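Local coordinates for protein probable oxidoreductase (Pseudomonas aeruginosa, PDB 4B7C) that probably catalyses NADP-dependent oxidation or reduction of a still unidentified substrate, as a member of the medium-chain dehydrogenase/reductase superfamily, at residues L235-L246 with S267-M278; T133-L142 with A161-A170. All coordinates share one frame; numbering follows the deposited sequence.

From the N terminus the chain first closes contact 2, where helix 133-142 meets helix 161-170 after a loop that includes strand 152-155, the central first strand of the nucleotide-binding sheet. Contact 1 follows in series, neither nested in contact 2 nor crossing it: after 20 residues with no helix or strand, 267-278 returns beside 235-246 and adds the last strand of that sheet within the chain. Contact 2 therefore ties together two helices on one face of the Rossmann domain, and contact 1 supplies the strand through which the sheet runs on into the second subunit. Their centres lie about 18 Å apart, yet they touch where Met-278 CG and Val-245 CG2 pack against Ala-140 CB.

Contact 1. Residues L235-L246 with S267-M278; sequences LTRIAFKARIVL and SLLVNRARMEGM
Ile-244 and Met-275 interlock on one face of a parallel strand pair. With CG anti to the backbone N (chi1 -179°), the Met-275 side chain runs out extended, then bends at its last torsion. Its CE reaches Ile-244 CD1 at 3.7 Å, while CG meets Leu-246 CD1 at 3.9 Å, filling the hollow between the two neighbours. Gly-277, with no side chain, lies level with Leu-246. Four nearly straight backbone bonds zip 242-246 to 274-277, beginning with Arg-274 N to Ala-242 O (2.9 Å), and Met-278 N to Leu-246 O adds a longer one.

At the start of the two segments, Ile-238 packs against the flank of helix 267-270 and the residues that follow it. Its CD1 rests on Ala-273 CB (3.8 Å) and Leu-268 CD2 together, and CG1 touches Ser-267 OG. That hydroxyl donates to Leu-235 O at 2.6 Å, tilted 28° from the carbonyl plane. Asn-271 ND2 donates back to Ser-267 O (3.1 Å), which holds the amide against Ile-238, with ND2 3.6 Å from Ile-238 CG1. Asn-271 O, at the Schellman end of the helix, receives Lys-241 N from the type II turn 239-242. At this exposed turn Phe-240 presents its ring edge to Arg-272: CE1 sits over one guanidinium face, 3.6 Å from NE, with the planes 63° apart. Arg-272 NH1 grips Val-270 O, and NE makes a salt bridge to Asp-282 of the second subunit.

Strand 242-246 lies between 219-224 and 274-277 in the parallel sheet, while helix 132-145 covers the face bearing Val-245. Strand 274-277 pairs antiparallel with a strand of the second subunit, its Arg-274 and Glu-276 bridging to Glu-276 and Arg-274 of that other chain, so the sheet continues through the dimer.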
loop_
_atom_site.group_PDB
_atom_site.type_symbol
_atom_site.label_atom_id
_atom_site.label_comp_id
_atom_site.label_asym_id
_atom_site.label_seq_id
_atom_site.Cartn_x
_atom_site.Cartn_y
_atom_site.Cartn_z
ATOM N N LEU B 235 -2.108 10.820 4.298
ATOM C CA LEU B 235 -1.730 9.615 5.071
ATOM C C LEU B 235 -1.725 9.841 6.583
ATOM O O LEU B 235 -2.029 8.929 7.344
ATOM C CB LEU B 235 -0.352 9.104 4.636
ATOM C CG LEU B 235 -0.360 8.214 3.381
ATOM C CD1 LEU B 235 1.006 8.103 2.742
ATOM C CD2 LEU B 235 -0.903 6.837 3.740
ATOM N N THR B 236 -1.420 11.062 7.019
ATOM C CA THR B 236 -1.437 11.382 8.461
ATOM C C THR B 236 -2.849 11.387 9.054
ATOM O O THR B 236 -3.008 11.360 10.274
ATOM C CB THR B 236 -0.774 12.739 8.765
ATOM O OG1 THR B 236 -1.575 13.810 8.244
ATOM C CG2 THR B 236 0.610 12.791 8.147
ATOM N N ARG B 237 -3.870 11.400 8.198
ATOM C CA ARG B 237 -5.263 11.549 8.653
ATOM C C ARG B 237 -6.184 10.391 8.308
ATOM O O ARG B 237 -7.398 10.463 8.540
ATOM C CB ARG B 237 -5.842 12.854 8.102
ATOM C CG ARG B 237 -5.096 14.066 8.637
ATOM C CD ARG B 237 -5.045 14.117 10.191
ATOM N NE ARG B 237 -4.763 15.496 10.444
ATOM C CZ ARG B 237 -5.660 16.469 10.505
ATOM N NH1 ARG B 237 -6.968 16.221 10.432
ATOM N NH2 ARG B 237 -5.210 17.698 10.677
ATOM N N ILE B 238 -5.617 9.316 7.763
ATOM C CA ILE B 238 -6.437 8.157 7.408
ATOM C C ILE B 238 -6.957 7.457 8.650
ATOM O O ILE B 238 -6.315 7.459 9.709
ATOM C CB ILE B 238 -5.709 7.140 6.487
ATOM C CG1 ILE B 238 -4.435 6.593 7.123
ATOM C CG2 ILE B 238 -5.336 7.772 5.149
ATOM C CD1 ILE B 238 -3.824 5.438 6.355
ATOM N N ALA B 239 -8.141 6.881 8.516
ATOM C CA ALA B 239 -8.769 6.130 9.587
ATOM C C ALA B 239 -8.320 4.674 9.602
ATOM O O ALA B 239 -7.715 4.180 8.651
ATOM C CB ALA B 239 -10.281 6.171 9.430
ATOM N N PHE B 240 -8.669 4.002 10.690
ATOM C CA PHE B 240 -8.546 2.560 10.817
ATOM C C PHE B 240 -9.212 1.863 9.616
ATOM O O PHE B 240 -10.353 2.165 9.273
ATOM C CB PHE B 240 -9.190 2.115 12.141
ATOM C CG PHE B 240 -9.225 0.626 12.348
ATOM C CD1 PHE B 240 -8.045 -0.112 12.444
ATOM C CD2 PHE B 240 -10.438 -0.036 12.495
ATOM C CE1 PHE B 240 -8.082 -1.481 12.651
ATOM C CE2 PHE B 240 -10.481 -1.407 12.702
ATOM C CZ PHE B 240 -9.301 -2.132 12.784
ATOM N N LYS B 241 -8.473 0.945 8.992
ATOM C CA LYS B 241 -8.950 0.157 7.831
ATOM C C LYS B 241 -9.259 1.017 6.592
ATOM O O LYS B 241 -10.089 0.661 5.755
ATOM C CB LYS B 241 -10.161 -0.729 8.197
ATOM C CG LYS B 241 -9.764 -1.921 9.074
ATOM C CD LYS B 241 -10.763 -2.987 9.426
ATOM C CE LYS B 241 -10.141 -4.373 9.617
ATOM N NZ LYS B 241 -9.627 -5.052 8.395
ATOM N N ALA B 242 -8.561 2.141 6.474
ATOM C CA ALA B 242 -8.700 3.008 5.322
ATOM C C ALA B 242 -8.251 2.297 4.056
ATOM O O ALA B 242 -7.403 1.398 4.098
ATOM C CB ALA B 242 -7.872 4.261 5.505
ATOM N N ARG B 243 -8.803 2.734 2.933
ATOM C CA ARG B 243 -8.371 2.275 1.612
ATOM C C ARG B 243 -7.885 3.454 0.814
ATOM O O ARG B 243 -8.593 4.453 0.657
ATOM C CB ARG B 243 -9.502 1.582 0.865
ATOM C CG ARG B 243 -9.848 0.211 1.412
ATOM C CD ARG B 243 -10.775 0.296 2.620
ATOM N NE ARG B 243 -12.109 0.719 2.308
ATOM C CZ ARG B 243 -12.911 1.409 3.113
ATOM N NH1 ARG B 243 -12.563 1.855 4.330
ATOM N NH2 ARG B 243 -14.104 1.660 2.649
ATOM N N ILE B 244 -6.666 3.335 0.320
ATOM C CA ILE B 244 -6.081 4.308 -0.577
ATOM C C ILE B 244 -5.984 3.694 -1.963
ATOM O O ILE B 244 -5.331 2.658 -2.151
ATOM C CB ILE B 244 -4.678 4.743 -0.133
ATOM C CG1 ILE B 244 -4.749 5.404 1.251
ATOM C CG2 ILE B 244 -4.061 5.691 -1.150
ATOM C CD1 ILE B 244 -3.427 5.969 1.716
ATOM N N VAL B 245 -6.646 4.320 -2.935
ATOM C CA VAL B 245 -6.563 3.853 -4.311
ATOM C C VAL B 245 -5.698 4.790 -5.125
ATOM O O VAL B 245 -5.933 6.002 -5.172
ATOM C CB VAL B 245 -7.958 3.643 -4.951
ATOM C CG1 VAL B 245 -8.812 4.881 -4.844
ATOM C CG2 VAL B 245 -7.806 3.212 -6.401
ATOM N N LEU B 246 -4.670 4.214 -5.746
ATOM C CA LEU B 246 -3.743 4.959 -6.579
ATOM C C LEU B 246 -4.129 4.814 -8.055
ATOM O O LEU B 246 -4.107 3.705 -8.612
ATOM C CB LEU B 246 -2.306 4.463 -6.400
ATOM C CG LEU B 246 -1.762 4.432 -4.978
ATOM C CD1 LEU B 246 -0.330 3.892 -5.022
ATOM C CD2 LEU B 246 -1.823 5.812 -4.330
ATOM N N SER B 267 1.826 4.963 8.282
ATOM C CA SER B 267 0.439 5.167 8.706
ATOM C C SER B 267 -0.428 3.974 8.295
ATOM O O SER B 267 -1.417 3.652 8.950
ATOM C CB SER B 267 -0.127 6.468 8.119
ATOM O OG SER B 267 -1.442 6.677 8.598
ATOM N N LEU B 268 -0.061 3.331 7.195
ATOM C CA LEU B 268 -0.747 2.090 6.738
ATOM C C LEU B 268 -0.630 0.950 7.734
ATOM O O LEU B 268 -1.554 0.145 7.889
ATOM C CB LEU B 268 -0.190 1.626 5.396
ATOM C CG LEU B 268 -0.393 2.544 4.193
ATOM C CD1 LEU B 268 0.394 2.036 2.993
ATOM C CD2 LEU B 268 -1.872 2.703 3.877
ATOM N N LEU B 269 0.493 0.910 8.436
ATOM C CA LEU B 269 0.689 -0.035 9.549
ATOM C C LEU B 269 -0.130 0.372 10.781
ATOM O O LEU B 269 -0.930 -0.404 11.302
ATOM C CB LEU B 269 2.181 -0.131 9.904
ATOM C CG LEU B 269 2.579 -0.984 11.120
ATOM C CD1 LEU B 269 2.042 -2.394 11.033
ATOM C CD2 LEU B 269 4.093 -1.028 11.224
ATOM N N VAL B 270 0.091 1.597 11.249
ATOM C CA VAL B 270 -0.598 2.124 12.443
ATOM C C VAL B 270 -2.116 1.986 12.344
ATOM O O VAL B 270 -2.792 1.561 13.286
ATOM C CB VAL B 270 -0.224 3.602 12.659
ATOM C CG1 VAL B 270 -0.959 4.164 13.868
ATOM C CG2 VAL B 270 1.279 3.728 12.836
ATOM N N ASN B 271 -2.640 2.289 11.160
ATOM C CA ASN B 271 -4.079 2.218 10.888
ATOM C C ASN B 271 -4.552 0.931 10.200
ATOM O O ASN B 271 -5.737 0.775 9.885
ATOM C CB ASN B 271 -4.471 3.437 10.057
ATOM C CG ASN B 271 -4.283 4.724 10.828
ATOM O OD1 ASN B 271 -4.977 4.947 11.812
ATOM N ND2 ASN B 271 -3.321 5.546 10.415
ATOM N N ARG B 272 -3.623 0.007 9.995
ATOM C CA ARG B 272 -3.924 -1.292 9.358
ATOM C C ARG B 272 -4.785 -1.077 8.108
ATOM O O ARG B 272 -5.863 -1.640 7.932
ATOM C CB ARG B 272 -4.569 -2.249 10.347
ATOM C CG ARG B 272 -3.623 -2.618 11.473
ATOM C CD ARG B 272 -3.728 -1.646 12.647
ATOM N NE ARG B 272 -4.720 -2.081 13.622
ATOM C CZ ARG B 272 -5.058 -1.400 14.717
ATOM N NH1 ARG B 272 -4.494 -0.226 14.981
ATOM N NH2 ARG B 272 -5.961 -1.897 15.545
ATOM N N ALA B 273 -4.245 -0.226 7.261
ATOM C CA ALA B 273 -4.899 0.277 6.074
ATOM C C ALA B 273 -4.255 -0.308 4.832
ATOM O O ALA B 273 -3.168 -0.879 4.893
ATOM C CB ALA B 273 -4.757 1.793 6.029
ATOM N N ARG B 274 -4.916 -0.089 3.698
ATOM C CA ARG B 274 -4.523 -0.675 2.422
ATOM C C ARG B 274 -4.282 0.404 1.379
ATOM O O ARG B 274 -5.077 1.340 1.237
ATOM C CB ARG B 274 -5.618 -1.635 1.951
ATOM C CG ARG B 274 -5.405 -2.227 0.571
ATOM C CD ARG B 274 -6.628 -2.998 0.108
ATOM N NE ARG B 274 -6.982 -4.055 1.046
ATOM C CZ ARG B 274 -8.186 -4.250 1.588
ATOM N NH1 ARG B 274 -9.220 -3.470 1.285
ATOM N NH2 ARG B 274 -8.364 -5.262 2.435
ATOM N N MET B 275 -3.178 0.267 0.658
ATOM C CA MET B 275 -2.868 1.123 -0.469
ATOM C C MET B 275 -2.729 0.245 -1.707
ATOM O O MET B 275 -1.890 -0.657 -1.754
ATOM C CB MET B 275 -1.583 1.921 -0.247
ATOM C CG MET B 275 -1.218 2.855 -1.394
ATOM S SD MET B 275 0.327 3.752 -1.149
ATOM C CE MET B 275 -0.305 5.029 -0.098
ATOM N N GLU B 276 -3.528 0.549 -2.727
ATOM C CA GLU B 276 -3.624 -0.308 -3.901
ATOM C C GLU B 276 -3.727 0.455 -5.213
ATOM O O GLU B 276 -4.477 1.426 -5.338
ATOM C CB GLU B 276 -4.813 -1.254 -3.755
ATOM C CG GLU B 276 -4.899 -2.304 -4.846
ATOM C CD GLU B 276 -5.951 -3.365 -4.570
ATOM O OE1 GLU B 276 -6.421 -3.484 -3.425
ATOM O OE2 GLU B 276 -6.291 -4.101 -5.510
ATOM N N GLY B 277 -2.964 -0.009 -6.194
ATOM C CA GLY B 277 -2.979 0.571 -7.523
ATOM C C GLY B 277 -3.984 -0.109 -8.437
ATOM O O GLY B 277 -4.327 -1.275 -8.243
ATOM N N MET B 278 -4.485 0.643 -9.408
ATOM C CA MET B 278 -5.401 0.102 -10.420
ATOM C C MET B 278 -5.193 0.767 -11.764
ATOM O O MET B 278 -4.686 1.896 -11.853
ATOM C CB MET B 278 -6.870 0.224 -9.992
ATOM C CG MET B 278 -7.459 1.636 -10.066
ATOM S SD MET B 278 -7.890 2.203 -11.730
ATOM C CE MET B 278 -9.320 1.198 -12.080
HETATM O O HOH W 1 -4.359 8.584 11.001
HETATM O O HOH W 2 -6.890 -4.234 8.667
#

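Contact 2. Residues T133-L142 with A161-A170; sequences TGMTAYFALL and AVGSVAGQIA
Helices 133-142 and 161-170 run in broadly the same direction, crossing at -44° with their axes 7.9 Å apart; Ala-137 and Ala-166 have the nearest CA atoms, 4.6 Å from one another. The Ala-137 methyl presses onto the backbone of the second helix, its CB 3.4 Å from Val-162 O, and also touches Val-165 CG1 and Ala-166 CB. Such small residues let the two backbones come near.

On the C-terminal side Ile-169 is a knob in the hole formed by Ala-137, Tyr-138, Leu-141 and Leu-142. Its CD1 lies 3.7 Å from Tyr-138 CA, and its CG2 branch meets Leu-141 CD2 at 3.7 Å and Leu-142 CD2. Leu-141 answers in turn: a first torsion of -180° turns its chain beside its own carbonyl carbon, and CD2 reaches across to Ala-166 O at 3.4 Å and rests against Ala-170 CB. The Tyr-138 side chain crosses that of Ile-169 at about a right angle, its hydroxyl hydrogen-bonded to Glu-293.

Toward the N-terminal ends Thr-133 CB packs on Ala-161 CB at 3.8 Å, and the two methyls of Val-162 fork over one side of the first helix, CG2 against Thr-133 CB and CG1 against Thr-136 CG2. A water bridges Thr-133 OG1 and Ala-161 O.

Phe-223 of strand 219-224 touches Leu-141, Val-162 and Ala-166, whereas Trp-297 of helix 287-299 adjoins Ile-169. Strand 152-155 followed by helix 161-172 is the first beta-alpha unit of the Rossmann fold, the dinucleotide-binding architecture of medium-chain dehydrogenases/reductases, with helix 132-145 packed beside it.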
loop_
_atom_site.group_PDB
_atom_site.type_symbol
_atom_site.label_atom_id
_atom_site.label_comp_id
_atom_site.label_asym_id
_atom_site.label_seq_id
_atom_site.Cartn_x
_atom_site.Cartn_y
_atom_site.Cartn_z
ATOM N N THR B 133 -11.704 8.092 -18.345
ATOM C CA THR B 133 -11.607 8.852 -17.090
ATOM C C THR B 133 -12.760 8.499 -16.166
ATOM O O THR B 133 -12.574 8.247 -14.974
ATOM C CB THR B 133 -11.551 10.375 -17.316
ATOM O OG1 THR B 133 -12.686 10.787 -18.063
ATOM C CG2 THR B 133 -10.276 10.765 -18.061
ATOM N N GLY B 134 -13.960 8.458 -16.732
ATOM C CA GLY B 134 -15.170 8.113 -15.979
ATOM C C GLY B 134 -15.159 6.680 -15.468
ATOM O O GLY B 134 -15.525 6.412 -14.322
ATOM N N MET B 135 -14.725 5.755 -16.317
ATOM C CA MET B 135 -14.617 4.342 -15.915
ATOM C C MET B 135 -13.467 4.116 -14.915
ATOM O O MET B 135 -13.542 3.237 -14.071
ATOM C CB MET B 135 -14.457 3.431 -17.124
ATOM C CG MET B 135 -15.715 3.286 -17.981
ATOM S SD MET B 135 -17.186 2.757 -17.091
ATOM C CE MET B 135 -17.854 4.266 -16.369
ATOM N N THR B 136 -12.412 4.916 -15.008
ATOM C CA THR B 136 -11.350 4.884 -13.991
ATOM C C THR B 136 -11.958 5.226 -12.624
ATOM O O THR B 136 -11.775 4.506 -11.653
ATOM C CB THR B 136 -10.202 5.856 -14.309
ATOM O OG1 THR B 136 -9.554 5.432 -15.500
ATOM C CG2 THR B 136 -9.146 5.915 -13.146
ATOM N N ALA B 137 -12.703 6.329 -12.575
ATOM C CA ALA B 137 -13.367 6.769 -11.344
ATOM C C ALA B 137 -14.280 5.681 -10.824
ATOM O O ALA B 137 -14.260 5.339 -9.644
ATOM C CB ALA B 137 -14.166 8.064 -11.582
ATOM N N TYR B 138 -15.100 5.154 -11.720
ATOM C CA TYR B 138 -16.115 4.166 -11.374
ATOM C C TYR B 138 -15.501 2.907 -10.760
ATOM O O TYR B 138 -15.856 2.508 -9.642
ATOM C CB TYR B 138 -16.898 3.794 -12.638
ATOM C CG TYR B 138 -18.066 2.880 -12.414
ATOM C CD1 TYR B 138 -19.332 3.394 -12.130
ATOM C CD2 TYR B 138 -17.929 1.497 -12.529
ATOM C CE1 TYR B 138 -20.410 2.555 -11.936
ATOM C CE2 TYR B 138 -19.010 0.650 -12.340
ATOM C CZ TYR B 138 -20.246 1.186 -12.043
ATOM O OH TYR B 138 -21.326 0.357 -11.866
ATOM N N PHE B 139 -14.573 2.293 -11.481
ATOM C CA PHE B 139 -14.002 1.023 -11.019
ATOM C C PHE B 139 -13.002 1.203 -9.871
ATOM O O PHE B 139 -13.008 0.431 -8.923
ATOM C CB PHE B 139 -13.419 0.216 -12.182
ATOM C CG PHE B 139 -14.473 -0.328 -13.096
ATOM C CD1 PHE B 139 -15.328 -1.316 -12.657
ATOM C CD2 PHE B 139 -14.642 0.184 -14.367
ATOM C CE1 PHE B 139 -16.334 -1.796 -13.478
ATOM C CE2 PHE B 139 -15.652 -0.285 -15.193
ATOM C CZ PHE B 139 -16.496 -1.276 -14.749
ATOM N N ALA B 140 -12.179 2.232 -9.947
ATOM C CA ALA B 140 -11.198 2.509 -8.886
ATOM C C ALA B 140 -11.893 2.775 -7.556
ATOM O O ALA B 140 -11.559 2.169 -6.535
ATOM C CB ALA B 140 -10.301 3.661 -9.274
ATOM N N LEU B 141 -12.906 3.640 -7.572
ATOM C CA LEU B 141 -13.634 3.955 -6.341
ATOM C C LEU B 141 -14.391 2.759 -5.816
ATOM O O LEU B 141 -14.231 2.372 -4.668
ATOM C CB LEU B 141 -14.617 5.127 -6.533
ATOM C CG LEU B 141 -15.407 5.499 -5.266
ATOM C CD1 LEU B 141 -14.453 6.064 -4.214
ATOM C CD2 LEU B 141 -16.529 6.497 -5.552
ATOM N N LEU B 142 -15.219 2.172 -6.662
ATOM C CA LEU B 142 -16.158 1.143 -6.214
ATOM C C LEU B 142 -15.533 -0.232 -5.981
ATOM O O LEU B 142 -15.890 -0.929 -5.027
ATOM C CB LEU B 142 -17.330 1.021 -7.193
ATOM C CG LEU B 142 -18.165 2.297 -7.391
ATOM C CD1 LEU B 142 -19.258 2.065 -8.435
ATOM C CD2 LEU B 142 -18.749 2.782 -6.070
ATOM N N ALA B 161 -10.859 15.357 -14.491
ATOM C CA ALA B 161 -11.864 14.483 -15.114
ATOM C C ALA B 161 -12.166 13.219 -14.315
ATOM O O ALA B 161 -13.311 12.788 -14.198
ATOM C CB ALA B 161 -11.363 14.093 -16.494
ATOM N N VAL B 162 -11.124 12.601 -13.775
ATOM C CA VAL B 162 -11.302 11.384 -12.972
ATOM C C VAL B 162 -11.890 11.729 -11.611
ATOM O O VAL B 162 -12.911 11.180 -11.188
ATOM C CB VAL B 162 -9.957 10.639 -12.773
ATOM C CG1 VAL B 162 -10.141 9.439 -11.850
ATOM C CG2 VAL B 162 -9.364 10.223 -14.111
ATOM N N GLY B 163 -11.235 12.653 -10.924
ATOM C CA GLY B 163 -11.623 13.011 -9.558
ATOM C C GLY B 163 -13.018 13.587 -9.420
ATOM O O GLY B 163 -13.730 13.285 -8.457
ATOM N N SER B 164 -13.400 14.445 -10.360
ATOM C CA SER B 164 -14.721 15.098 -10.308
ATOM C C SER B 164 -15.836 14.080 -10.431
ATOM O O SER B 164 -16.877 14.199 -9.784
ATOM C CB SER B 164 -14.863 16.172 -11.394
ATOM O OG SER B 164 -14.707 15.624 -12.683
ATOM N N VAL B 165 -15.619 13.061 -11.251
ATOM C CA VAL B 165 -16.587 11.957 -11.357
ATOM C C VAL B 165 -16.587 11.072 -10.106
ATOM O O VAL B 165 -17.642 10.718 -9.586
ATOM C CB VAL B 165 -16.321 11.089 -12.602
ATOM C CG1 VAL B 165 -17.211 9.849 -12.586
ATOM C CG2 VAL B 165 -16.547 11.917 -13.865
ATOM N N ALA B 166 -15.396 10.716 -9.634
ATOM C CA ALA B 166 -15.251 9.869 -8.448
ATOM C C ALA B 166 -15.990 10.459 -7.229
ATOM O O ALA B 166 -16.699 9.753 -6.518
ATOM C CB ALA B 166 -13.762 9.654 -8.122
ATOM N N GLY B 167 -15.813 11.755 -7.007
ATOM C CA GLY B 167 -16.469 12.449 -5.892
ATOM C C GLY B 167 -17.986 12.418 -5.965
ATOM O O GLY B 167 -18.662 12.258 -4.957
ATOM N N GLN B 168 -18.514 12.535 -7.174
ATOM C CA GLN B 168 -19.962 12.492 -7.385
ATOM C C GLN B 168 -20.514 11.100 -7.147
ATOM O O GLN B 168 -21.575 10.924 -6.538
ATOM C CB GLN B 168 -20.323 12.975 -8.793
ATOM C CG GLN B 168 -20.022 14.449 -9.027
ATOM C CD GLN B 168 -20.380 14.912 -10.431
ATOM O OE1 GLN B 168 -21.542 15.153 -10.727
ATOM N NE2 GLN B 168 -19.379 15.050 -11.295
ATOM N N ILE B 169 -19.786 10.091 -7.611
ATOM C CA ILE B 169 -20.178 8.706 -7.337
ATOM C C ILE B 169 -20.206 8.464 -5.828
ATOM O O ILE B 169 -21.142 7.869 -5.296
ATOM C CB ILE B 169 -19.239 7.687 -8.017
ATOM C CG1 ILE B 169 -19.338 7.799 -9.542
ATOM C CG2 ILE B 169 -19.626 6.267 -7.612
ATOM C CD1 ILE B 169 -18.325 6.958 -10.291
ATOM N N ALA B 170 -19.166 8.930 -5.143
ATOM C CA ALA B 170 -19.061 8.783 -3.689
ATOM C C ALA B 170 -20.251 9.430 -2.965
ATOM O O ALA B 170 -20.799 8.856 -2.018
ATOM C CB ALA B 170 -17.756 9.391 -3.200
HETATM O O HOH W 3 -14.596 11.844 -16.391
#